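Local coordinates for cytochrome c55X (Pseudomonas aeruginosa PAO1, PDB 6TP9), which serves as a small periplasmic monoheme c-type cytochrome, associated with heme d1 biosynthesis, that probably carries electrons through a covalently bound heme c, at residues P38-E43 with D83-G88; T56-R61 with P68-L73. The protein carries 1 engineered substitution. One frame throughout, in Å; residues are numbered along the deposited sequence.

Interaction 1 of 2, residues P38-E43 with D83-G88; sequences PALTPE and DRLIEG. With HEC (heme c), chain M.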
ATOM      1  N   PRO A  38      -5.069  11.494   8.498  1.00 20.73           N
ATOM      2  CA  PRO A  38      -4.770  10.618   9.638  1.00 21.79           C
ATOM      3  C   PRO A  38      -4.384   9.215   9.198  1.00 28.88           C
ATOM      4  O   PRO A  38      -4.595   8.795   8.059  1.00 33.12           O
ATOM      5  CB  PRO A  38      -6.079  10.607  10.432  1.00 17.10           C
ATOM      6  CG  PRO A  38      -7.133  10.902   9.421  1.00 16.77           C
ATOM      7  CD  PRO A  38      -6.499  11.853   8.440  1.00 20.20           C
ATOM      8  N   ALA A  39      -3.808   8.478  10.147  1.00 29.52           N
ATOM      9  CA  ALA A  39      -3.414   7.100   9.909  1.00 26.92           C
ATOM     10  C   ALA A  39      -4.638   6.194   9.901  1.00 33.37           C
ATOM     11  O   ALA A  39      -5.492   6.283  10.790  1.00 36.48           O
ATOM     12  CB  ALA A  39      -2.428   6.633  10.977  1.00 23.52           C
ATOM     13  N   LEU A  40      -4.718   5.320   8.899  1.00 33.65           N
ATOM     14  CA  LEU A  40      -5.771   4.317   8.807  1.00 31.61           C
ATOM     15  C   LEU A  40      -5.231   2.912   9.060  1.00 33.99           C
ATOM     16  O   LEU A  40      -5.751   1.934   8.518  1.00 39.80           O
ATOM     17  CB  LEU A  40      -6.456   4.384   7.443  1.00 27.54           C
ATOM     18  CG  LEU A  40      -7.105   5.723   7.088  1.00 27.39           C
ATOM     19  CD1 LEU A  40      -7.819   5.624   5.749  1.00 27.61           C
ATOM     20  CD2 LEU A  40      -8.064   6.179   8.178  1.00 27.89           C
ATOM     21  N   THR A  41      -4.189   2.801   9.879  1.00 29.83           N
ATOM     22  CA  THR A  41      -3.596   1.510  10.180  1.00 26.55           C
ATOM     23  C   THR A  41      -4.449   0.760  11.198  1.00 31.81           C
ATOM     24  O   THR A  41      -5.304   1.350  11.862  1.00 39.09           O
ATOM     25  CB  THR A  41      -2.182   1.692  10.723  1.00 23.44           C
ATOM     26  OG1 THR A  41      -2.245   2.221  12.054  1.00 25.70           O
ATOM     27  CG2 THR A  41      -1.389   2.648   9.847  1.00 27.85           C
ATOM     28  N   PRO A  42      -4.242  -0.552  11.336  1.00 32.15           N
ATOM     29  CA  PRO A  42      -4.993  -1.292  12.365  1.00 30.10           C
ATOM     30  C   PRO A  42      -4.766  -0.754  13.765  1.00 29.07           C
ATOM     31  O   PRO A  42      -5.701  -0.710  14.574  1.00 28.93           O
ATOM     32  CB  PRO A  42      -4.470  -2.728  12.215  1.00 28.19           C
ATOM     33  CG  PRO A  42      -3.957  -2.803  10.815  1.00 29.71           C
ATOM     34  CD  PRO A  42      -3.392  -1.442  10.525  1.00 33.67           C
ATOM     35  N   GLU A  43      -3.536  -0.339  14.072  1.00 30.08           N
ATOM     36  CA  GLU A  43      -3.243   0.187  15.401  1.00 25.62           C
ATOM     37  C   GLU A  43      -4.054   1.446  15.683  1.00 23.07           C
ATOM     38  O   GLU A  43      -4.518   1.654  16.809  1.00 27.65           O
ATOM     39  CB  GLU A  43      -1.745   0.473  15.532  1.00 24.77           C
ATOM     40  CG  GLU A  43      -0.848  -0.762  15.427  1.00 29.68           C
ATOM     41  CD  GLU A  43      -0.707  -1.278  14.006  1.00 34.43           C
ATOM     42  OE1 GLU A  43      -0.326  -0.488  13.117  1.00 35.06           O
ATOM     43  OE2 GLU A  43      -0.987  -2.473  13.777  1.00 34.82           O
ATOM     44  N   ASP A  83     -12.722  -3.273   6.457  1.00 26.08           N
ATOM     45  CA  ASP A  83     -12.087  -4.526   6.854  1.00 23.56           C
ATOM     46  C   ASP A  83     -10.625  -4.553   6.426  1.00 22.79           C
ATOM     47  O   ASP A  83      -9.755  -4.992   7.186  1.00 27.03           O
ATOM     48  CB  ASP A  83     -12.837  -5.716   6.254  1.00 28.92           C
ATOM     49  CG  ASP A  83     -14.246  -5.851   6.796  1.00 33.20           C
ATOM     50  OD1 ASP A  83     -14.495  -5.392   7.929  1.00 34.72           O
ATOM     51  OD2 ASP A  83     -15.102  -6.424   6.088  1.00 33.81           O
ATOM     52  N   ARG A  84     -10.336  -4.082   5.210  1.00 23.86           N
ATOM     53  CA  ARG A  84      -8.961  -4.074   4.725  1.00 24.09           C
ATOM     54  C   ARG A  84      -8.086  -3.166   5.578  1.00 25.37           C
ATOM     55  O   ARG A  84      -6.940  -3.509   5.889  1.00 26.52           O
ATOM     56  CB  ARG A  84      -8.920  -3.627   3.265  1.00 22.66           C
ATOM     57  CG  ARG A  84      -9.833  -4.409   2.332  1.00 25.01           C
ATOM     58  CD  ARG A  84      -9.353  -5.834   2.111  1.00 23.54           C
ATOM     59  NE  ARG A  84      -9.549  -6.682   3.282  1.00 18.18           N
ATOM     60  CZ  ARG A  84     -10.733  -7.109   3.710  1.00 22.36           C
ATOM     61  NH1 ARG A  84     -10.806  -7.882   4.785  1.00 28.94           N
ATOM     62  NH2 ARG A  84     -11.843  -6.757   3.075  1.00 22.00           N
ATOM     63  N   LEU A  85      -8.604  -1.995   5.955  1.00 26.70           N
ATOM     64  CA  LEU A  85      -7.853  -1.107   6.835  1.00 24.12           C
ATOM     65  C   LEU A  85      -7.608  -1.771   8.182  1.00 25.30           C
ATOM     66  O   LEU A  85      -6.494  -1.735   8.719  1.00 26.33           O
ATOM     67  CB  LEU A  85      -8.609   0.208   7.021  1.00 16.96           C
ATOM     68  CG  LEU A  85      -8.947   0.995   5.757  1.00 16.95           C
ATOM     69  CD1 LEU A  85      -9.849   2.175   6.092  1.00 15.86           C
ATOM     70  CD2 LEU A  85      -7.676   1.462   5.075  1.00 21.03           C
ATOM     71  N   ILE A  86      -8.648  -2.390   8.741  1.00 26.61           N
ATOM     72  CA  ILE A  86      -8.549  -2.975  10.072  1.00 27.21           C
ATOM     73  C   ILE A  86      -7.614  -4.176  10.063  1.00 33.14           C
ATOM     74  O   ILE A  86      -6.763  -4.328  10.946  1.00 35.67           O
ATOM     75  CB  ILE A  86      -9.948  -3.362  10.582  1.00 25.53           C
ATOM     76  CG1 ILE A  86     -10.769  -2.109  10.884  1.00 24.58           C
ATOM     77  CG2 ILE A  86      -9.834  -4.246  11.809  1.00 28.80           C
ATOM     78  CD1 ILE A  86     -12.256  -2.366  10.963  1.00 21.90           C
ATOM     79  N   GLU A  87      -7.761  -5.051   9.071  1.00 32.37           N
ATOM     80  CA  GLU A  87      -7.041  -6.315   9.035  1.00 30.48           C
ATOM     81  C   GLU A  87      -5.692  -6.214   8.332  1.00 29.85           C
ATOM     82  O   GLU A  87      -5.065  -7.245   8.073  1.00 31.42           O
ATOM     83  CB  GLU A  87      -7.911  -7.383   8.365  1.00 34.44           C
ATOM     84  CG  GLU A  87      -9.093  -7.814   9.222  1.00 43.91           C
ATOM     85  CD  GLU A  87     -10.078  -8.693   8.476  1.00 53.86           C
ATOM     86  OE1 GLU A  87      -9.792  -9.066   7.317  1.00 55.18           O
ATOM     87  OE2 GLU A  87     -11.141  -9.007   9.053  1.00 56.45           O
ATOM     88  N   GLY A  88      -5.229  -5.004   8.035  1.00 32.01           N
ATOM     89  CA  GLY A  88      -3.937  -4.839   7.387  1.00 24.94           C
ATOM     90  C   GLY A  88      -3.818  -5.573   6.070  1.00 27.18           C
ATOM     91  O   GLY A  88      -2.793  -6.213   5.808  1.00 30.22           O
TER
HETATM   92 FE   HEC M 102     -10.380   9.784   4.769  1.00 25.03          FE
HETATM   93  CHA HEC M 102     -10.776  10.282   8.137  1.00 24.97           C
HETATM   94  CHB HEC M 102     -11.361   6.486   5.175  1.00 26.60           C
HETATM   95  CHC HEC M 102     -10.284   9.331   1.391  1.00 20.67           C
HETATM   96  CHD HEC M 102      -8.953  12.887   4.401  1.00 15.44           C
HETATM   97  NA  HEC M 102     -10.932   8.591   6.357  1.00 22.93           N
HETATM   98  C1A HEC M 102     -11.088   9.029   7.658  1.00 28.62           C
HETATM   99  C2A HEC M 102     -11.635   7.938   8.439  1.00 23.28           C
HETATM  100  C3A HEC M 102     -11.798   6.890   7.629  1.00 20.28           C
HETATM  101  C4A HEC M 102     -11.359   7.278   6.302  1.00 23.32           C
HETATM  102  CMA HEC M 102     -12.356   5.510   8.035  1.00 22.17           C
HETATM  103  CAA HEC M 102     -11.969   7.985   9.948  1.00 23.33           C
HETATM  104  CBA HEC M 102     -10.740   7.573  10.753  1.00 26.04           C
HETATM  105  CGA HEC M 102     -11.049   7.622  12.226  1.00 29.64           C
HETATM  106  O1A HEC M 102     -12.255   7.671  12.586  1.00 32.24           O
HETATM  107  O2A HEC M 102     -10.088   7.606  13.039  1.00 28.93           O
HETATM  108  NB  HEC M 102     -10.750   8.202   3.527  1.00 18.68           N
HETATM  109  C1B HEC M 102     -11.149   6.927   3.887  1.00 23.96           C
HETATM  110  C2B HEC M 102     -11.315   6.154   2.671  1.00 26.41           C
HETATM  111  C3B HEC M 102     -11.016   6.941   1.637  1.00 22.68           C
HETATM  112  C4B HEC M 102     -10.656   8.245   2.150  1.00 19.09           C
HETATM  113  CMB HEC M 102     -11.744   4.673   2.580  1.00 29.34           C
HETATM  114  CAB HEC M 102     -11.041   6.547   0.147  1.00 27.45           C
HETATM  115  CBB HEC M 102     -12.441   6.030  -0.234  1.00 35.74           C
HETATM  116  NC  HEC M 102      -9.687  10.881   3.200  1.00 15.52           N
HETATM  117  C1C HEC M 102      -9.846  10.544   1.871  1.00 18.90           C
HETATM  118  C2C HEC M 102      -9.441  11.673   1.062  1.00 17.72           C
HETATM  119  C3C HEC M 102      -9.125  12.678   1.886  1.00 20.25           C
HETATM  120  C4C HEC M 102      -9.238  12.186   3.250  1.00 18.69           C
HETATM  121  CMC HEC M 102      -9.517  11.733  -0.481  1.00 17.66           C
HETATM  122  CAC HEC M 102      -8.637  14.085   1.465  1.00 26.78           C
HETATM  123  CBC HEC M 102      -9.607  14.722   0.451  1.00 32.95           C
HETATM  124  ND  HEC M 102      -9.914  11.335   6.066  1.00 15.71           N
HETATM  125  C1D HEC M 102      -9.356  12.552   5.676  1.00 14.77           C
HETATM  126  C2D HEC M 102      -9.280  13.418   6.834  1.00 14.54           C
HETATM  127  C3D HEC M 102      -9.853  12.596   7.993  1.00 16.40           C
HETATM  128  C4D HEC M 102     -10.217  11.321   7.425  1.00 17.48           C
HETATM  129  CMD HEC M 102      -8.739  14.861   6.898  1.00 21.09           C
HETATM  130  CAD HEC M 102     -10.009  13.024   9.466  1.00 25.26           C
HETATM  131  CBD HEC M 102     -11.299  13.810   9.666  1.00 30.67           C
HETATM  132  CGD HEC M 102     -11.361  14.209  11.115  1.00 32.31           C
HETATM  133  O1D HEC M 102     -10.969  15.361  11.430  1.00 33.80           O
HETATM  134  O2D HEC M 102     -11.784  13.370  11.954  1.00 34.35           O

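Interaction 2 of 2, residues T56-R61 with P68-L73; sequences TVLMGR and PWAGLL. With HEC (heme c), chain M.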
ATOM      1  N   THR A  56     -18.289   7.054   8.461  1.00 19.59           N
ATOM      2  CA  THR A  56     -17.367   8.093   8.011  1.00 18.49           C
ATOM      3  C   THR A  56     -17.059   7.955   6.527  1.00 18.16           C
ATOM      4  O   THR A  56     -16.978   8.956   5.806  1.00 24.08           O
ATOM      5  CB  THR A  56     -16.073   8.037   8.824  1.00 19.14           C
ATOM      6  OG1 THR A  56     -16.367   8.211  10.216  1.00 19.62           O
ATOM      7  CG2 THR A  56     -15.112   9.126   8.371  1.00 20.76           C
ATOM      8  N   VAL A  57     -16.872   6.722   6.051  1.00 20.66           N
ATOM      9  CA  VAL A  57     -16.596   6.511   4.634  1.00 19.36           C
ATOM     10  C   VAL A  57     -17.787   6.954   3.795  1.00 22.70           C
ATOM     11  O   VAL A  57     -17.641   7.682   2.807  1.00 29.37           O
ATOM     12  CB  VAL A  57     -16.244   5.036   4.368  1.00 24.93           C
ATOM     13  CG1 VAL A  57     -16.063   4.796   2.874  1.00 24.99           C
ATOM     14  CG2 VAL A  57     -14.994   4.632   5.137  1.00 25.25           C
ATOM     15  N   LEU A  58     -18.988   6.520   4.181  1.00 26.67           N
ATOM     16  CA  LEU A  58     -20.171   6.807   3.382  1.00 29.65           C
ATOM     17  C   LEU A  58     -20.566   8.274   3.455  1.00 31.48           C
ATOM     18  O   LEU A  58     -21.068   8.826   2.470  1.00 31.47           O
ATOM     19  CB  LEU A  58     -21.335   5.930   3.843  1.00 29.35           C
ATOM     20  CG  LEU A  58     -21.208   4.433   3.566  1.00 28.02           C
ATOM     21  CD1 LEU A  58     -22.310   3.686   4.292  1.00 27.04           C
ATOM     22  CD2 LEU A  58     -21.257   4.145   2.074  1.00 27.11           C
ATOM     23  N   MET A  59     -20.348   8.920   4.601  1.00 31.61           N
ATOM     24  CA  MET A  59     -20.808  10.282   4.824  1.00 34.42           C
ATOM     25  C   MET A  59     -19.683  11.284   5.036  1.00 34.93           C
ATOM     26  O   MET A  59     -19.965  12.470   5.243  1.00 32.71           O
ATOM     27  CB  MET A  59     -21.749  10.326   6.036  1.00 31.60           C
ATOM     28  CG  MET A  59     -22.883   9.320   5.966  1.00 29.97           C
ATOM     29  SD  MET A  59     -24.185   9.655   7.164  1.00 24.47           S
ATOM     30  CE  MET A  59     -23.655   8.607   8.511  1.00 21.40           C
ATOM     31  N   GLY A  60     -18.426  10.856   4.987  1.00 31.10           N
ATOM     32  CA  GLY A  60     -17.352  11.784   5.256  1.00 28.31           C
ATOM     33  C   GLY A  60     -17.479  12.382   6.650  1.00 24.35           C
ATOM     34  O   GLY A  60     -18.309  11.988   7.466  1.00 19.19           O
ATOM     35  N   ARG A  61     -16.617  13.360   6.903  1.00 27.17           N
ATOM     36  CA  ARG A  61     -16.664  14.138   8.141  1.00 26.45           C
ATOM     37  C   ARG A  61     -16.898  15.600   7.809  1.00 25.43           C
ATOM     38  O   ARG A  61     -16.021  16.238   7.196  1.00 24.63           O
ATOM     39  CB  ARG A  61     -15.377  13.982   8.945  1.00 33.09           C
ATOM     40  CG  ARG A  61     -15.295  12.665   9.667  1.00 39.98           C
ATOM     41  CD  ARG A  61     -14.708  12.814  11.053  1.00 40.34           C
ATOM     42  NE  ARG A  61     -14.422  11.502  11.617  1.00 46.46           N
ATOM     43  CZ  ARG A  61     -15.354  10.647  12.023  1.00 47.65           C
ATOM     44  NH1 ARG A  61     -15.002   9.468  12.515  1.00 47.14           N
ATOM     45  NH2 ARG A  61     -16.638  10.967  11.933  1.00 48.03           N
ATOM     46  N   PRO A  68     -17.492  12.340   1.374  1.00 28.03           N
ATOM     47  CA  PRO A  68     -18.391  11.186   1.407  1.00 27.95           C
ATOM     48  C   PRO A  68     -18.261  10.358   0.141  1.00 24.63           C
ATOM     49  O   PRO A  68     -18.025  10.880  -0.952  1.00 20.61           O
ATOM     50  CB  PRO A  68     -19.776  11.833   1.506  1.00 26.11           C
ATOM     51  CG  PRO A  68     -19.620  13.089   0.707  1.00 21.61           C
ATOM     52  CD  PRO A  68     -18.191  13.560   0.929  1.00 24.85           C
ATOM     53  N   TRP A  69     -18.428   9.046   0.299  1.00 22.09           N
ATOM     54  CA  TRP A  69     -18.225   8.108  -0.797  1.00 22.09           C
ATOM     55  C   TRP A  69     -19.456   7.265  -1.105  1.00 25.06           C
ATOM     56  O   TRP A  69     -19.363   6.324  -1.903  1.00 29.24           O
ATOM     57  CB  TRP A  69     -17.034   7.198  -0.479  1.00 23.69           C
ATOM     58  CG  TRP A  69     -15.747   7.950  -0.319  1.00 20.95           C
ATOM     59  CD1 TRP A  69     -15.223   8.450   0.839  1.00 22.95           C
ATOM     60  CD2 TRP A  69     -14.826   8.295  -1.357  1.00 13.05           C
ATOM     61  NE1 TRP A  69     -14.029   9.082   0.583  1.00 16.51           N
ATOM     62  CE2 TRP A  69     -13.764   9.001  -0.758  1.00 14.05           C
ATOM     63  CE3 TRP A  69     -14.796   8.074  -2.736  1.00 12.47           C
ATOM     64  CZ2 TRP A  69     -12.684   9.485  -1.492  1.00 18.36           C
ATOM     65  CZ3 TRP A  69     -13.724   8.554  -3.462  1.00 15.07           C
ATOM     66  CH2 TRP A  69     -12.683   9.253  -2.839  1.00 19.02           C
ATOM     67  N   ALA A  70     -20.611   7.586  -0.520  1.00 28.67           N
ATOM     68  CA  ALA A  70     -21.773   6.713  -0.655  1.00 30.84           C
ATOM     69  C   ALA A  70     -22.240   6.607  -2.103  1.00 34.42           C
ATOM     70  O   ALA A  70     -22.635   5.527  -2.556  1.00 40.66           O
ATOM     71  CB  ALA A  70     -22.910   7.218   0.233  1.00 33.83           C
ATOM     72  N   GLY A  71     -22.222   7.715  -2.844  1.00 30.45           N
ATOM     73  CA  GLY A  71     -22.652   7.653  -4.232  1.00 31.14           C
ATOM     74  C   GLY A  71     -21.865   6.632  -5.031  1.00 32.65           C
ATOM     75  O   GLY A  71     -22.437   5.848  -5.796  1.00 31.22           O
ATOM     76  N   LEU A  72     -20.545   6.619  -4.856  1.00 29.32           N
ATOM     77  CA  LEU A  72     -19.686   5.709  -5.598  1.00 24.59           C
ATOM     78  C   LEU A  72     -19.594   4.332  -4.953  1.00 23.20           C
ATOM     79  O   LEU A  72     -19.285   3.358  -5.649  1.00 24.14           O
ATOM     80  CB  LEU A  72     -18.281   6.304  -5.725  1.00 29.11           C
ATOM     81  CG  LEU A  72     -18.153   7.657  -6.430  1.00 41.41           C
ATOM     82  CD1 LEU A  72     -18.646   8.814  -5.565  1.00 47.67           C
ATOM     83  CD2 LEU A  72     -16.710   7.891  -6.854  1.00 43.28           C
ATOM     84  N   LEU A  73     -19.864   4.223  -3.654  1.00 25.88           N
ATOM     85  CA  LEU A  73     -19.693   2.984  -2.912  1.00 25.49           C
ATOM     86  C   LEU A  73     -21.002   2.565  -2.257  1.00 25.47           C
ATOM     87  O   LEU A  73     -21.716   3.395  -1.687  1.00 27.15           O
ATOM     88  CB  LEU A  73     -18.619   3.138  -1.829  1.00 24.80           C
ATOM     89  CG  LEU A  73     -17.233   3.600  -2.270  1.00 21.87           C
ATOM     90  CD1 LEU A  73     -16.376   3.894  -1.048  1.00 17.82           C
ATOM     91  CD2 LEU A  73     -16.565   2.555  -3.147  1.00 27.41           C
TER
HETATM   92 FE   HEC M 102     -10.380   9.784   4.769  1.00 25.03          FE
HETATM   93  CHA HEC M 102     -10.776  10.282   8.137  1.00 24.97           C
HETATM   94  CHB HEC M 102     -11.361   6.486   5.175  1.00 26.60           C
HETATM   95  CHC HEC M 102     -10.284   9.331   1.391  1.00 20.67           C
HETATM   96  CHD HEC M 102      -8.953  12.887   4.401  1.00 15.44           C
HETATM   97  NA  HEC M 102     -10.932   8.591   6.357  1.00 22.93           N
HETATM   98  C1A HEC M 102     -11.088   9.029   7.658  1.00 28.62           C
HETATM   99  C2A HEC M 102     -11.635   7.938   8.439  1.00 23.28           C
HETATM  100  C3A HEC M 102     -11.798   6.890   7.629  1.00 20.28           C
HETATM  101  C4A HEC M 102     -11.359   7.278   6.302  1.00 23.32           C
HETATM  102  CMA HEC M 102     -12.356   5.510   8.035  1.00 22.17           C
HETATM  103  CAA HEC M 102     -11.969   7.985   9.948  1.00 23.33           C
HETATM  104  CBA HEC M 102     -10.740   7.573  10.753  1.00 26.04           C
HETATM  105  CGA HEC M 102     -11.049   7.622  12.226  1.00 29.64           C
HETATM  106  O1A HEC M 102     -12.255   7.671  12.586  1.00 32.24           O
HETATM  107  O2A HEC M 102     -10.088   7.606  13.039  1.00 28.93           O
HETATM  108  NB  HEC M 102     -10.750   8.202   3.527  1.00 18.68           N
HETATM  109  C1B HEC M 102     -11.149   6.927   3.887  1.00 23.96           C
HETATM  110  C2B HEC M 102     -11.315   6.154   2.671  1.00 26.41           C
HETATM  111  C3B HEC M 102     -11.016   6.941   1.637  1.00 22.68           C
HETATM  112  C4B HEC M 102     -10.656   8.245   2.150  1.00 19.09           C
HETATM  113  CMB HEC M 102     -11.744   4.673   2.580  1.00 29.34           C
HETATM  114  CAB HEC M 102     -11.041   6.547   0.147  1.00 27.45           C
HETATM  115  CBB HEC M 102     -12.441   6.030  -0.234  1.00 35.74           C
HETATM  116  NC  HEC M 102      -9.687  10.881   3.200  1.00 15.52           N
HETATM  117  C1C HEC M 102      -9.846  10.544   1.871  1.00 18.90           C
HETATM  118  C2C HEC M 102      -9.441  11.673   1.062  1.00 17.72           C
HETATM  119  C3C HEC M 102      -9.125  12.678   1.886  1.00 20.25           C
HETATM  120  C4C HEC M 102      -9.238  12.186   3.250  1.00 18.69           C
HETATM  121  CMC HEC M 102      -9.517  11.733  -0.481  1.00 17.66           C
HETATM  122  CAC HEC M 102      -8.637  14.085   1.465  1.00 26.78           C
HETATM  123  CBC HEC M 102      -9.607  14.722   0.451  1.00 32.95           C
HETATM  124  ND  HEC M 102      -9.914  11.335   6.066  1.00 15.71           N
HETATM  125  C1D HEC M 102      -9.356  12.552   5.676  1.00 14.77           C
HETATM  126  C2D HEC M 102      -9.280  13.418   6.834  1.00 14.54           C
HETATM  127  C3D HEC M 102      -9.853  12.596   7.993  1.00 16.40           C
HETATM  128  C4D HEC M 102     -10.217  11.321   7.425  1.00 17.48           C
HETATM  129  CMD HEC M 102      -8.739  14.861   6.898  1.00 21.09           C
HETATM  130  CAD HEC M 102     -10.009  13.024   9.466  1.00 25.26           C
HETATM  131  CBD HEC M 102     -11.299  13.810   9.666  1.00 30.67           C
HETATM  132  CGD HEC M 102     -11.361  14.209  11.115  1.00 32.31           C
HETATM  133  O1D HEC M 102     -10.969  15.361  11.430  1.00 33.80           O
HETATM  134  O2D HEC M 102     -11.784  13.370  11.954  1.00 34.35           O

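Interaction 1 of 2, residues P38-E43 with D83-G88
L40 and P42 lie against the last turn of helix 75-86, and the two segments meet by van der Waals contact alone, without a hydrogen bond between them. Following the helix from R84, whose NH1 forms salt bridges with E87 within the segment and E89 beyond it, L85 does most of the work: its CB sits 3.7 Å from L40 O, its CD2 is 4.0 Å from L40 CB, and its CD1 meets L40 CD1. With CG anti to the carbonyl carbon (chi1 -59°), L40 holds its isopropyl group between L85 and the heme, CD1 lying over the porphyrin face at 3.7 Å from HEC CHB. I86 contributes mainly its backbone: P42 lays CB and CG against I86 O, CB at 3.1 Å, and CG also reaches L85 O. E87 leaves helical geometry, although its N still bonds to D83 O, and G88 N follows 3.8 Å from P42 CG. At the start of segment 38-43, P38 lays CD 3.5 Å from HEC C3D, on the same face as L40, and its O accepts a hydrogen bond from ND1 of H28 of the second subunit, the predicted axial ligand. This proline-to-histidine bond beside a C-terminal helix is the histidine-side arrangement of class I c-type cytochromes.

Interaction 2 of 2, residues T56-R61 with P68-L73
The W69 indole has HEC CBB over the centre of one face, 3.3 Å above its plane, while V57 O lies at the ring edge, in plane. The R61 guanidinium carries T56 CG2 over one face and meets HEC O1A in plane at its edge, where NH1 donates a hydrogen bond (3.3 Å, 153°); HEC O2D of the other propionate is also near the plane. Both groups belong to the class I cytochrome c fold, where helix 50-59 runs out into the loop holding pocket residue M66. The helix end is tied to that loop's return through backbone: W69 N gives a 3.0 Å bond to V57 O, in the carbonyl plane, and a weak one to L58 O, which A70 N also reaches weakly. V57 divides its branches. CG1, anti to the backbone N (chi1 176°), crosses L73 at about a right angle, 4.0 Å from CD1; CG2 faces heme methyl CMA. L58 puts CD2 3.9 Å from A70 CB, and A78 of helix 75-86 packs against both V57 and L58. L16 and L19 of the second subunit adjoin L73 and W69. Beyond M59 the helix ends, and G60, at positive phi, has N 3.6 Å from P68 CA.

The two contacts take opposite faces of one heme: P38 and L40 of interaction 1 lie on the side of H28 of the second subunit, T56 and W69 of interaction 2 on the other, as their offsets from the porphyrin plane have opposite signs. They are about 17 Å apart between centres and about 6 Å between nearest atoms, without touching. Along the chain, interaction 2 is nested inside the loop that interaction 1 closes, and helix 50-59, which supplies interaction 2, precedes helix 75-86, which supplies interaction 1. V57 and L58 also pack on helix 75-86, whose end forms interaction 1. Both contacts touch the second subunit, consistent with a domain-swapped pocket built from two chains.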